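Local atomic coordinates of probable Rab-related GTPase (Acanthamoeba polyphaga mimivirus, PDB entry 5XC3), a protein that binds guanine nucleotides as a Rab-family small GTPase of a giant virus and may be involved in protein transport. Residues L83-V88 / L115-K120; K120-K125 / F148-E153; V47-G52 / K163-M168; I21-L26 / A40-K45. All blocks are in the same frame, centred on the assembly; numbering follows the deposited sequence. Where two conformers were deposited one is given.

How the contacts relate
All four contacts belong to one Ras-like domain built on a six-stranded mixed sheet. Contact 4 closes first along the chain, and contacts 1 and 2 follow in series, both nested inside the long loop that contact 3 closes. Contact 1, in the parallel core of the sheet, runs into contact 2, their centres about 10 Å apart; they share Lys120, and both touch GDP. Contacts 3 and 4, centres about 16 Å apart, use strand 43-48, an outermost strand, and pack it against helices 154-168 and 18-27. Ile21 joins contact 4 to both nucleotide-side contacts. The base-binding loops grow out of the sheet core, while the edge strand following the probable effector region packs against two helices.

Contact 1: L83-V88 / L115-K120; sequences LVVFDV and LVVANK. With GDP (guanosine-5'-diphosphate), chain B.
Val88 N donates to Asn119 O at 3.0 Å, the last rung of a ladder joining strands 83-87 and 115-119. The two are parallel neighbours in the Ras-like sheet, linked by helix 91-107 in a beta-alpha-beta unit. Within the ladder, Val117 N reaches Val84 O at 2.8 Å, and Phe86 N bonds to Val117 O. Val84 N to Leu115 O and Asn119 N to Phe86 O complete the set. At the C-terminal ends of the strands, Lys120 NZ forms a long, weak salt bridge of 3.3 Å with Asp87 OD2, reinforced by a water that donates to the carboxylate and accepts from the ammonium. Stronger partners lie outside: Gly15 O for Lys120 NZ and Thr89 OG1 for Asp87 OD1. The extended Lys120 chain passes over one face of the guanine, with Lys120 CG 3.5 Å from GDP C6, and its NZ makes a weak bond to the ribose O4'. Asn119 ND2, bonded to Val16 O, ties this strand end to the phosphate-binding loop. Leu83, Val85, Leu115 and Val117 share one face of the sheet, where Leu83 and Leu115 lie side by side. On the other face, Phe86 CG sits between backbone N and carbonyl carbon (chi1 74°), which sets up a CH-pi contact: Ala118 CA lies over one face, offset toward the rim, 4.0 Å from the Phe86 ring centroid, while Val116 CG1 meets the ring edge in plane, 3.6 Å from Phe86 CE1.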
# COMPACT_ATOMS: atom_id res chain seq x y z
N LEU A 83 2.71 -1.74 0.36
CA LEU A 83 1.41 -1.46 0.94
C LEU A 83 0.40 -2.37 0.24
O LEU A 83 0.27 -2.32 -0.98
CB LEU A 83 1.02 0.00 0.72
CG LEU A 83 1.92 1.09 1.32
CD1 LEU A 83 1.50 2.47 0.82
CD2 LEU A 83 1.86 1.02 2.83
N VAL A 84 -0.28 -3.21 1.02
CA VAL A 84 -1.31 -4.12 0.51
C VAL A 84 -2.65 -3.54 0.94
O VAL A 84 -3.00 -3.60 2.12
CB VAL A 84 -1.12 -5.55 1.04
CG1 VAL A 84 -2.13 -6.49 0.37
CG2 VAL A 84 0.32 -6.03 0.82
N VAL A 85 -3.39 -2.99 0.00
CA VAL A 85 -4.58 -2.21 0.32
C VAL A 85 -5.82 -3.06 0.08
O VAL A 85 -5.89 -3.81 -0.90
CB VAL A 85 -4.63 -0.95 -0.56
CG1 VAL A 85 -5.83 -0.06 -0.19
CG2 VAL A 85 -3.32 -0.15 -0.44
N PHE A 86 -6.80 -2.94 0.97
CA PHE A 86 -8.13 -3.47 0.72
C PHE A 86 -9.16 -2.43 1.14
O PHE A 86 -8.83 -1.39 1.70
CB PHE A 86 -8.36 -4.86 1.34
CG PHE A 86 -8.55 -4.84 2.83
CD1 PHE A 86 -7.46 -4.83 3.70
CD2 PHE A 86 -9.84 -4.83 3.37
CE1 PHE A 86 -7.64 -4.80 5.08
CE2 PHE A 86 -10.02 -4.80 4.75
CZ PHE A 86 -8.93 -4.79 5.61
N ASP A 87 -10.42 -2.72 0.85
CA ASP A 87 -11.54 -1.82 1.10
C ASP A 87 -12.40 -2.47 2.18
O ASP A 87 -12.87 -3.60 1.99
CB ASP A 87 -12.29 -1.65 -0.23
CG ASP A 87 -13.65 -0.95 -0.12
OD1 ASP A 87 -14.16 -0.69 0.99
OD2 ASP A 87 -14.21 -0.67 -1.20
N VAL A 88 -12.57 -1.78 3.31
CA VAL A 88 -13.28 -2.35 4.46
C VAL A 88 -14.71 -2.75 4.13
O VAL A 88 -15.28 -3.62 4.80
CB VAL A 88 -13.22 -1.45 5.72
CG1 VAL A 88 -11.77 -1.27 6.18
CG2 VAL A 88 -13.88 -0.10 5.46
N LEU A 115 2.82 -3.65 4.88
CA LEU A 115 1.77 -2.98 5.65
C LEU A 115 0.43 -3.15 4.95
O LEU A 115 0.24 -2.67 3.82
CB LEU A 115 2.11 -1.49 5.81
CG LEU A 115 1.13 -0.64 6.61
CD1 LEU A 115 1.01 -1.15 8.04
CD2 LEU A 115 1.55 0.83 6.62
N VAL A 116 -0.51 -3.83 5.61
CA VAL A 116 -1.87 -3.95 5.10
C VAL A 116 -2.63 -2.68 5.45
O VAL A 116 -2.61 -2.23 6.60
CB VAL A 116 -2.57 -5.18 5.70
CG1 VAL A 116 -4.03 -5.23 5.25
CG2 VAL A 116 -1.83 -6.45 5.29
N VAL A 117 -3.27 -2.09 4.46
CA VAL A 117 -4.03 -0.86 4.65
C VAL A 117 -5.51 -1.18 4.52
O VAL A 117 -5.99 -1.55 3.45
CB VAL A 117 -3.62 0.22 3.65
CG1 VAL A 117 -4.45 1.48 3.88
CG2 VAL A 117 -2.13 0.53 3.77
N ALA A 118 -6.25 -1.03 5.62
CA ALA A 118 -7.70 -1.19 5.61
C ALA A 118 -8.29 0.17 5.25
O ALA A 118 -8.41 1.05 6.11
CB ALA A 118 -8.18 -1.70 6.96
N ASN A 119 -8.66 0.35 3.99
CA ASN A 119 -9.01 1.65 3.44
C ASN A 119 -10.53 1.85 3.38
O ASN A 119 -11.32 0.90 3.48
CB ASN A 119 -8.42 1.82 2.03
CG ASN A 119 -8.38 3.27 1.59
OD1 ASN A 119 -8.19 4.17 2.40
ND2 ASN A 119 -8.56 3.50 0.29
N LYS A 120 -10.91 3.12 3.23
CA LYS A 120 -12.28 3.61 3.08
C LYS A 120 -13.04 3.68 4.40
O LYS A 120 -14.26 3.53 4.43
CB LYS A 120 -13.09 2.86 2.00
CG LYS A 120 -12.39 2.77 0.64
CD LYS A 120 -13.36 2.51 -0.50
CE LYS A 120 -12.58 2.23 -1.79
NZ LYS A 120 -13.51 2.03 -2.95
PB GDP B . -7.42 1.55 -7.17
O1B GDP B . -7.14 0.66 -6.02
O2B GDP B . -6.24 2.37 -7.67
O3B GDP B . -8.11 0.79 -8.29
O3A GDP B . -8.53 2.58 -6.58
PA GDP B . -8.75 4.13 -6.91
O1A GDP B . -7.75 4.97 -6.17
O2A GDP B . -8.77 4.35 -8.39
O5' GDP B . -10.19 4.39 -6.24
C5' GDP B . -11.35 3.77 -6.79
C4' GDP B . -12.53 4.64 -6.37
O4' GDP B . -12.69 4.60 -4.94
C3' GDP B . -12.34 6.11 -6.73
O3' GDP B . -13.63 6.64 -7.06
C2' GDP B . -11.85 6.73 -5.45
O2' GDP B . -12.08 8.15 -5.33
C1' GDP B . -12.62 5.91 -4.43
N9 GDP B . -11.87 5.93 -3.16
C8 GDP B . -10.52 5.84 -2.99
N7 GDP B . -10.21 5.89 -1.68
C5 GDP B . -11.37 6.04 -0.99
C6 GDP B . -11.74 6.16 0.43
O6 GDP B . -10.89 6.16 1.35
N1 GDP B . -13.05 6.28 0.70
C2 GDP B . -14.00 6.27 -0.26
N2 GDP B . -15.30 6.39 0.10
N3 GDP B . -13.73 6.16 -1.57
C4 GDP B . -12.44 6.03 -1.97
O HOH W 1 -16.19 0.76 -2.13

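Contact 2: K120-K125 / F148-E153; sequences KIDIDK and FASSFE. With GDP (guanosine-5'-diphosphate), chain B.
With chi1 at 55°, Asp122 CG lies between its backbone N and carbonyl carbon, while Ser150 OG, anti to its own N (chi1 166°), comes to 2.9 Å from Asp122 OD1. The serine proton could go to that oxygen or to GDP O6, so its acceptor remains open. Asp122 grips the guanine by two bonds: GDP N1 donates to OD1 at 2.6 Å and GDP N2 to OD2 at 2.8 Å. Next to N1, GDP O6 accepts from Ser151 N; on the five-membered ring, in the conformer given, Ser151 OG bonds to GDP N7 at 2.8 Å. These are the base-recognition loops of small GTPases, the NKxD motif and the Ser-Ala-type loop, here reading Ser-Ser. Phe152 CE2 comes within 3.2 Å of GDP C2, and the ring edge meets Asp122 OD2 in plane. Ser150 OG also accepts from Phe152 N, an ST turn that orients the hydroxyl. Ile121 N donates to Ala149 O at 3.2 Å, and Ile121 CG2 packs at the edge of Phe148. The loops follow neighbouring strands 113-119 and 145-148, and Glu153 occupies the N-cap position of helix 154-168, whose Thr156 OG1 bonds to Ser150 N.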
# COMPACT_ATOMS: atom_id res chain seq x y z
N LYS A 120 -10.91 3.12 3.23
CA LYS A 120 -12.28 3.61 3.08
C LYS A 120 -13.04 3.68 4.40
O LYS A 120 -14.26 3.53 4.43
CB LYS A 120 -13.09 2.86 2.00
CG LYS A 120 -12.39 2.77 0.64
CD LYS A 120 -13.36 2.51 -0.50
CE LYS A 120 -12.58 2.23 -1.79
NZ LYS A 120 -13.51 2.03 -2.95
N ILE A 121 -12.32 3.97 5.50
CA ILE A 121 -12.96 4.07 6.81
C ILE A 121 -13.90 5.26 6.92
O ILE A 121 -14.61 5.37 7.93
CB ILE A 121 -11.94 4.05 7.96
CG1 ILE A 121 -11.07 5.30 7.93
CG2 ILE A 121 -11.09 2.78 7.88
CD1 ILE A 121 -10.01 5.36 9.02
N ASP A 122 -13.91 6.15 5.93
CA ASP A 122 -14.90 7.24 5.91
C ASP A 122 -16.32 6.73 5.72
O ASP A 122 -17.27 7.46 6.03
CB ASP A 122 -14.59 8.21 4.77
CG ASP A 122 -14.50 7.51 3.44
OD1 ASP A 122 -13.50 6.81 3.20
OD2 ASP A 122 -15.44 7.65 2.63
N ILE A 123 -16.48 5.52 5.19
CA ILE A 123 -17.81 4.99 4.92
C ILE A 123 -18.44 4.54 6.23
O ILE A 123 -17.76 4.04 7.12
CB ILE A 123 -17.72 3.84 3.91
CG1 ILE A 123 -17.09 4.34 2.61
CG2 ILE A 123 -19.09 3.20 3.66
CD1 ILE A 123 -17.02 3.29 1.52
N ASP A 124 -19.76 4.72 6.33
CA ASP A 124 -20.53 4.29 7.50
C ASP A 124 -20.14 2.88 7.91
O ASP A 124 -20.07 1.97 7.07
CB ASP A 124 -22.02 4.35 7.14
CG ASP A 124 -22.94 4.25 8.35
OD1 ASP A 124 -22.72 3.38 9.22
OD2 ASP A 124 -23.89 5.06 8.43
N LYS A 125 -19.86 2.69 9.21
CA LYS A 125 -19.46 1.38 9.69
C LYS A 125 -20.53 0.32 9.46
O LYS A 125 -20.21 -0.88 9.44
CB LYS A 125 -19.04 1.42 11.17
CG LYS A 125 -17.60 1.85 11.37
CD LYS A 125 -17.15 1.69 12.82
CE LYS A 125 -16.24 0.48 13.00
NZ LYS A 125 -16.84 -0.77 12.44
N PHE A 148 -5.56 1.39 9.59
CA PHE A 148 -6.81 1.84 8.99
C PHE A 148 -6.58 3.20 8.35
O PHE A 148 -5.84 4.03 8.88
CB PHE A 148 -7.89 1.98 10.07
CG PHE A 148 -8.36 0.67 10.61
CD1 PHE A 148 -9.37 -0.03 9.96
CD2 PHE A 148 -7.80 0.12 11.75
CE1 PHE A 148 -9.81 -1.24 10.44
CE2 PHE A 148 -8.25 -1.10 12.23
CZ PHE A 148 -9.25 -1.78 11.58
N ALA A 149 -7.23 3.43 7.20
CA ALA A 149 -7.03 4.70 6.51
C ALA A 149 -8.26 5.07 5.68
O ALA A 149 -9.15 4.25 5.43
CB ALA A 149 -5.79 4.66 5.61
N SER A 150 -8.28 6.33 5.25
CA SER A 150 -9.16 6.79 4.19
C SER A 150 -8.35 7.76 3.34
O SER A 150 -7.66 8.63 3.88
CB SER A 150 -10.39 7.52 4.74
OG SER A 150 -11.04 8.23 3.71
N SER A 151 -8.44 7.61 2.01
CA SER A 151 -7.74 8.55 1.14
C SER A 151 -8.24 9.97 1.32
O SER A 151 -7.56 10.92 0.90
CB SER A 151 -7.86 8.14 -0.33
OG SER A 151 -7.76 6.74 -0.53
N PHE A 152 -9.42 10.15 1.93
CA PHE A 152 -9.99 11.47 2.17
C PHE A 152 -9.59 12.05 3.52
O PHE A 152 -9.95 13.20 3.82
CB PHE A 152 -11.52 11.40 2.08
CG PHE A 152 -12.02 10.85 0.77
CD1 PHE A 152 -11.43 11.21 -0.43
CD2 PHE A 152 -13.08 9.96 0.75
CE1 PHE A 152 -11.91 10.68 -1.63
CE2 PHE A 152 -13.57 9.44 -0.45
CZ PHE A 152 -12.97 9.80 -1.63
N GLU A 153 -8.88 11.29 4.35
CA GLU A 153 -8.45 11.75 5.67
C GLU A 153 -6.92 11.83 5.66
O GLU A 153 -6.23 10.81 5.82
CB GLU A 153 -8.96 10.82 6.76
CG GLU A 153 -10.48 10.66 6.78
CD GLU A 153 -10.97 9.82 7.94
OE1 GLU A 153 -10.14 9.43 8.80
OE2 GLU A 153 -12.19 9.52 7.99
PB GDP B . -7.42 1.55 -7.17
O1B GDP B . -7.14 0.66 -6.02
O2B GDP B . -6.24 2.37 -7.67
O3B GDP B . -8.11 0.79 -8.29
O3A GDP B . -8.53 2.58 -6.58
PA GDP B . -8.75 4.13 -6.91
O1A GDP B . -7.75 4.97 -6.17
O2A GDP B . -8.77 4.35 -8.39
O5' GDP B . -10.19 4.39 -6.24
C5' GDP B . -11.35 3.77 -6.79
C4' GDP B . -12.53 4.64 -6.37
O4' GDP B . -12.69 4.60 -4.94
C3' GDP B . -12.34 6.11 -6.73
O3' GDP B . -13.63 6.64 -7.06
C2' GDP B . -11.85 6.73 -5.45
O2' GDP B . -12.08 8.15 -5.33
C1' GDP B . -12.62 5.91 -4.43
N9 GDP B . -11.87 5.93 -3.16
C8 GDP B . -10.52 5.84 -2.99
N7 GDP B . -10.21 5.89 -1.68
C5 GDP B . -11.37 6.04 -0.99
C6 GDP B . -11.74 6.16 0.43
O6 GDP B . -10.89 6.16 1.35
N1 GDP B . -13.05 6.28 0.70
C2 GDP B . -14.00 6.27 -0.26
N2 GDP B . -15.30 6.39 0.10
N3 GDP B . -13.73 6.16 -1.57
C4 GDP B . -12.44 6.03 -1.97

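Contact 3: V47-G52 / K163-M168; sequences VIAKNG and KMIDKM
Strand 43-48, at the edge of the Ras-like sheet, turns back toward strand 54-60 through a type I turn from Ala49 to Gly52, and this hairpin end packs against the last turns of the C-terminal helix 154-168. Ile165 carries the apolar half of the contact. Its CD1 and the methyls of Val47 meet tip to tip, with Val47 CG1 4.0 Å from Ile165 CD1. The other branch, Ile165 CG2, is anti to the backbone N and turns to the methyl of Ala49, leaving 3.9 Å between Ile165 CG2 and Ala49 CB. One side chain therefore spans two alternate residues of the edge strand and its exit. Leu55 and Leu57 of strand 54-60 add to this packing, touching Val47 and Ile165 respectively.

Asp166 supplies the polar half. Its carboxylate lies across the aliphatic part of Lys50, with OD2 3.3 Å from Lys50 CD, and the two side chains cross at a slant. The lysine chain is extended until chi4 (-57°), where it bends; Lys50 NZ stays 4.7 Å from Asp166 OD2, beyond the range of a salt bridge. Asp166 OD1 instead receives a bond of 3.1 Å from a water that in turn accepts from Asn51 N at 3.0 Å. The water thus bridges the backbone of the turn to the helix. The contact therefore rests mainly on apolar packing, with a bridging water and only a loose, probable attraction between Lys50 and Asp166.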
# COMPACT_ATOMS: atom_id res chain seq x y z
N VAL A 47 12.11 12.38 1.37
CA VAL A 47 11.57 12.51 2.72
C VAL A 47 12.72 12.51 3.71
O VAL A 47 13.81 12.00 3.45
CB VAL A 47 10.56 11.39 3.07
CG1 VAL A 47 9.42 11.38 2.07
CG2 VAL A 47 11.24 10.04 3.12
N ILE A 48 12.46 13.10 4.87
CA ILE A 48 13.37 13.05 6.01
C ILE A 48 12.68 12.24 7.10
O ILE A 48 11.60 12.60 7.57
CB ILE A 48 13.71 14.46 6.51
CG1 ILE A 48 14.51 15.23 5.45
CG2 ILE A 48 14.52 14.37 7.81
CD1 ILE A 48 14.73 16.70 5.79
N ALA A 49 13.28 11.11 7.46
CA ALA A 49 12.68 10.26 8.47
C ALA A 49 12.86 10.88 9.86
O ALA A 49 13.62 11.84 10.06
CB ALA A 49 13.31 8.87 8.45
N LYS A 50 12.15 10.30 10.84
CA LYS A 50 12.26 10.77 12.22
C LYS A 50 13.69 10.71 12.73
O LYS A 50 14.08 11.54 13.56
CB LYS A 50 11.34 9.96 13.14
CG LYS A 50 9.86 10.25 12.93
CD LYS A 50 9.01 9.48 13.93
CE LYS A 50 7.53 9.64 13.63
NZ LYS A 50 7.11 11.07 13.61
N ASN A 51 14.48 9.74 12.28
CA ASN A 51 15.86 9.62 12.72
C ASN A 51 16.81 10.52 11.94
O ASN A 51 18.02 10.45 12.17
CB ASN A 51 16.34 8.17 12.68
CG ASN A 51 16.43 7.60 11.26
OD1 ASN A 51 16.15 8.29 10.28
ND2 ASN A 51 16.85 6.33 11.16
N GLY A 52 16.31 11.33 11.02
CA GLY A 52 17.16 12.26 10.31
C GLY A 52 17.85 11.70 9.08
O GLY A 52 18.62 12.43 8.44
N LYS A 163 4.68 5.27 8.95
CA LYS A 163 5.12 3.95 9.40
C LYS A 163 6.04 3.30 8.38
O LYS A 163 7.05 2.67 8.75
CB LYS A 163 3.90 3.05 9.66
CG LYS A 163 3.05 3.52 10.82
CD LYS A 163 1.77 2.72 10.91
CE LYS A 163 2.04 1.24 11.09
NZ LYS A 163 2.76 0.98 12.36
N MET A 164 5.71 3.43 7.09
CA MET A 164 6.57 2.88 6.05
C MET A 164 7.93 3.57 6.03
O MET A 164 8.96 2.91 5.91
CB MET A 164 5.86 3.01 4.69
CG MET A 164 6.68 2.53 3.49
SD MET A 164 7.04 0.77 3.51
CE MET A 164 5.38 0.11 3.45
N ILE A 165 7.95 4.91 6.11
CA ILE A 165 9.20 5.67 6.08
C ILE A 165 10.08 5.30 7.26
O ILE A 165 11.29 5.11 7.11
CB ILE A 165 8.91 7.18 6.03
CG1 ILE A 165 8.36 7.57 4.66
CG2 ILE A 165 10.16 8.01 6.38
CD1 ILE A 165 7.66 8.91 4.64
N ASP A 166 9.49 5.17 8.44
CA ASP A 166 10.31 4.84 9.60
C ASP A 166 10.92 3.45 9.47
O ASP A 166 12.10 3.26 9.80
CB ASP A 166 9.54 5.05 10.89
CG ASP A 166 9.39 6.53 11.23
OD1 ASP A 166 10.25 7.34 10.79
OD2 ASP A 166 8.41 6.89 11.91
N LYS A 167 10.17 2.47 8.95
CA LYS A 167 10.75 1.16 8.69
C LYS A 167 11.86 1.24 7.65
O LYS A 167 12.93 0.64 7.82
CB LYS A 167 9.66 0.17 8.28
CG LYS A 167 8.82 -0.33 9.44
CD LYS A 167 9.71 -1.04 10.46
CE LYS A 167 8.90 -1.81 11.49
NZ LYS A 167 8.02 -0.90 12.26
N MET A 168 11.64 1.97 6.55
CA MET A 168 12.68 2.09 5.53
C MET A 168 13.93 2.74 6.10
O MET A 168 15.06 2.38 5.74
CB MET A 168 12.17 2.92 4.35
CG MET A 168 11.01 2.31 3.55
SD MET A 168 11.34 0.68 2.84
CE MET A 168 10.64 -0.38 4.09
O HOH W 2 13.28 7.09 11.54

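Contact 4: I21-L26 / A40-K45; sequences IVHQFL and AAFASK
Helix 18-27 runs past the start of strand 43-48 with the axes of segments 21-26 and 43-45 inclined at 40° and 10.7 Å apart at their closest, a gap filled by side chains. Leu26 is central to it. Its CD1 reaches 3.5 Å from Ala43 CB and also lies 4.0 Å from Phe42 CE2, while the other methyl, CD2, rests against Lys45 CB. With CG anti to the carbonyl carbon, chi1 (-63°) turns the branch point of the leucine toward the strand, where the two methyls part to these successive inward-facing positions. One turn earlier, Val22 CG1 approaches the same ring, 3.8 Å from Phe42 CD2, and Val22 and Leu26 both slide past the phenylalanine in the opposite direction to it.

Phe42 closes the effector region assigned by similarity, the first switch segment of Ras-like GTPases, and with Ala43 forms a classic beta bulge opposite Ile59. The bulge lets both consecutive residues direct their CB toward the helix. The Phe42 ring extends to His23, the planes only 13° from parallel but slid apart so that they barely overlap; His23 NE2 stands 3.8 Å from Phe42 CZ. The imidazole is fixed from its other nitrogen, since His23 ND1 bonds to Ile31 N, and Phe27 meets it edge-to-face. At the far end of the strand segment Lys45, in the conformer given, comes only loosely near Phe25, whose ring stacks on Phe161 of helix 154-168.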
# COMPACT_ATOMS: atom_id res chain seq x y z
N ILE A 21 -4.78 6.80 -2.44
CA ILE A 21 -3.85 6.95 -1.32
C ILE A 21 -2.55 7.59 -1.79
O ILE A 21 -2.02 8.50 -1.14
CB ILE A 21 -3.62 5.58 -0.66
CG1 ILE A 21 -4.82 5.18 0.20
CG2 ILE A 21 -2.36 5.59 0.17
CD1 ILE A 21 -4.81 3.71 0.59
N VAL A 22 -2.04 7.15 -2.94
CA VAL A 22 -0.80 7.70 -3.48
C VAL A 22 -0.97 9.18 -3.78
O VAL A 22 -0.12 10.00 -3.42
CB VAL A 22 -0.34 6.92 -4.72
CG1 VAL A 22 0.79 7.64 -5.46
CG2 VAL A 22 0.09 5.52 -4.34
N HIS A 23 -2.07 9.55 -4.45
CA HIS A 23 -2.29 10.95 -4.81
C HIS A 23 -2.42 11.82 -3.57
O HIS A 23 -1.93 12.95 -3.55
CB HIS A 23 -3.53 11.11 -5.68
CG HIS A 23 -3.34 10.73 -7.11
ND1 HIS A 23 -3.83 11.48 -8.16
CD2 HIS A 23 -2.72 9.66 -7.68
CE1 HIS A 23 -3.52 10.90 -9.30
NE2 HIS A 23 -2.85 9.79 -9.04
N GLN A 24 -3.10 11.32 -2.53
CA GLN A 24 -3.22 12.12 -1.32
C GLN A 24 -1.86 12.38 -0.70
O GLN A 24 -1.53 13.52 -0.34
CB GLN A 24 -4.19 11.46 -0.34
CG GLN A 24 -4.24 12.14 1.03
CD GLN A 24 -4.56 13.62 0.93
OE1 GLN A 24 -5.34 14.06 0.08
NE2 GLN A 24 -3.95 14.40 1.81
N PHE A 25 -1.03 11.33 -0.61
CA PHE A 25 0.31 11.49 -0.05
C PHE A 25 1.15 12.47 -0.86
O PHE A 25 1.84 13.32 -0.29
CB PHE A 25 1.00 10.13 0.03
CG PHE A 25 2.42 10.20 0.52
CD1 PHE A 25 2.70 10.61 1.81
CD2 PHE A 25 3.47 9.83 -0.30
CE1 PHE A 25 4.01 10.66 2.27
CE2 PHE A 25 4.78 9.87 0.15
CZ PHE A 25 5.05 10.28 1.44
N LEU A 26 1.10 12.37 -2.19
CA LEU A 26 1.99 13.17 -3.02
C LEU A 26 1.44 14.56 -3.31
O LEU A 26 2.22 15.52 -3.41
CB LEU A 26 2.26 12.46 -4.34
CG LEU A 26 2.98 11.11 -4.30
CD1 LEU A 26 2.94 10.50 -5.69
CD2 LEU A 26 4.42 11.26 -3.78
N ALA A 40 7.37 1.39 -14.92
CA ALA A 40 8.15 2.43 -14.28
C ALA A 40 7.43 2.89 -13.02
O ALA A 40 6.21 2.72 -12.87
CB ALA A 40 8.39 3.62 -15.21
N ALA A 41 8.22 3.46 -12.12
CA ALA A 41 7.67 4.10 -10.94
C ALA A 41 6.77 5.25 -11.36
O ALA A 41 6.98 5.91 -12.39
CB ALA A 41 8.80 4.64 -10.06
N PHE A 42 5.76 5.48 -10.54
CA PHE A 42 4.83 6.57 -10.79
C PHE A 42 5.44 7.90 -10.39
O PHE A 42 5.33 8.89 -11.12
CB PHE A 42 3.55 6.33 -9.99
CG PHE A 42 2.55 7.46 -10.09
CD1 PHE A 42 1.97 7.78 -11.31
CD2 PHE A 42 2.20 8.18 -8.97
CE1 PHE A 42 1.05 8.83 -11.40
CE2 PHE A 42 1.29 9.22 -9.05
CZ PHE A 42 0.71 9.54 -10.27
N ALA A 43 6.10 7.95 -9.23
CA ALA A 43 6.62 9.19 -8.70
C ALA A 43 7.69 8.85 -7.69
O ALA A 43 7.70 7.76 -7.12
CB ALA A 43 5.51 10.00 -8.02
N SER A 44 8.60 9.80 -7.49
CA SER A 44 9.57 9.70 -6.42
C SER A 44 9.37 10.88 -5.49
O SER A 44 8.91 11.95 -5.90
CB SER A 44 11.01 9.66 -6.93
OG SER A 44 11.22 8.55 -7.78
N LYS A 45 9.70 10.68 -4.21
CA LYS A 45 9.53 11.73 -3.22
C LYS A 45 10.68 11.66 -2.23
O LYS A 45 10.96 10.59 -1.68
CB LYS A 45 8.20 11.57 -2.47
CG LYS A 45 7.92 12.66 -1.43
CD LYS A 45 7.65 14.00 -2.05
CE LYS A 45 7.30 15.01 -0.98
NZ LYS A 45 6.88 16.30 -1.57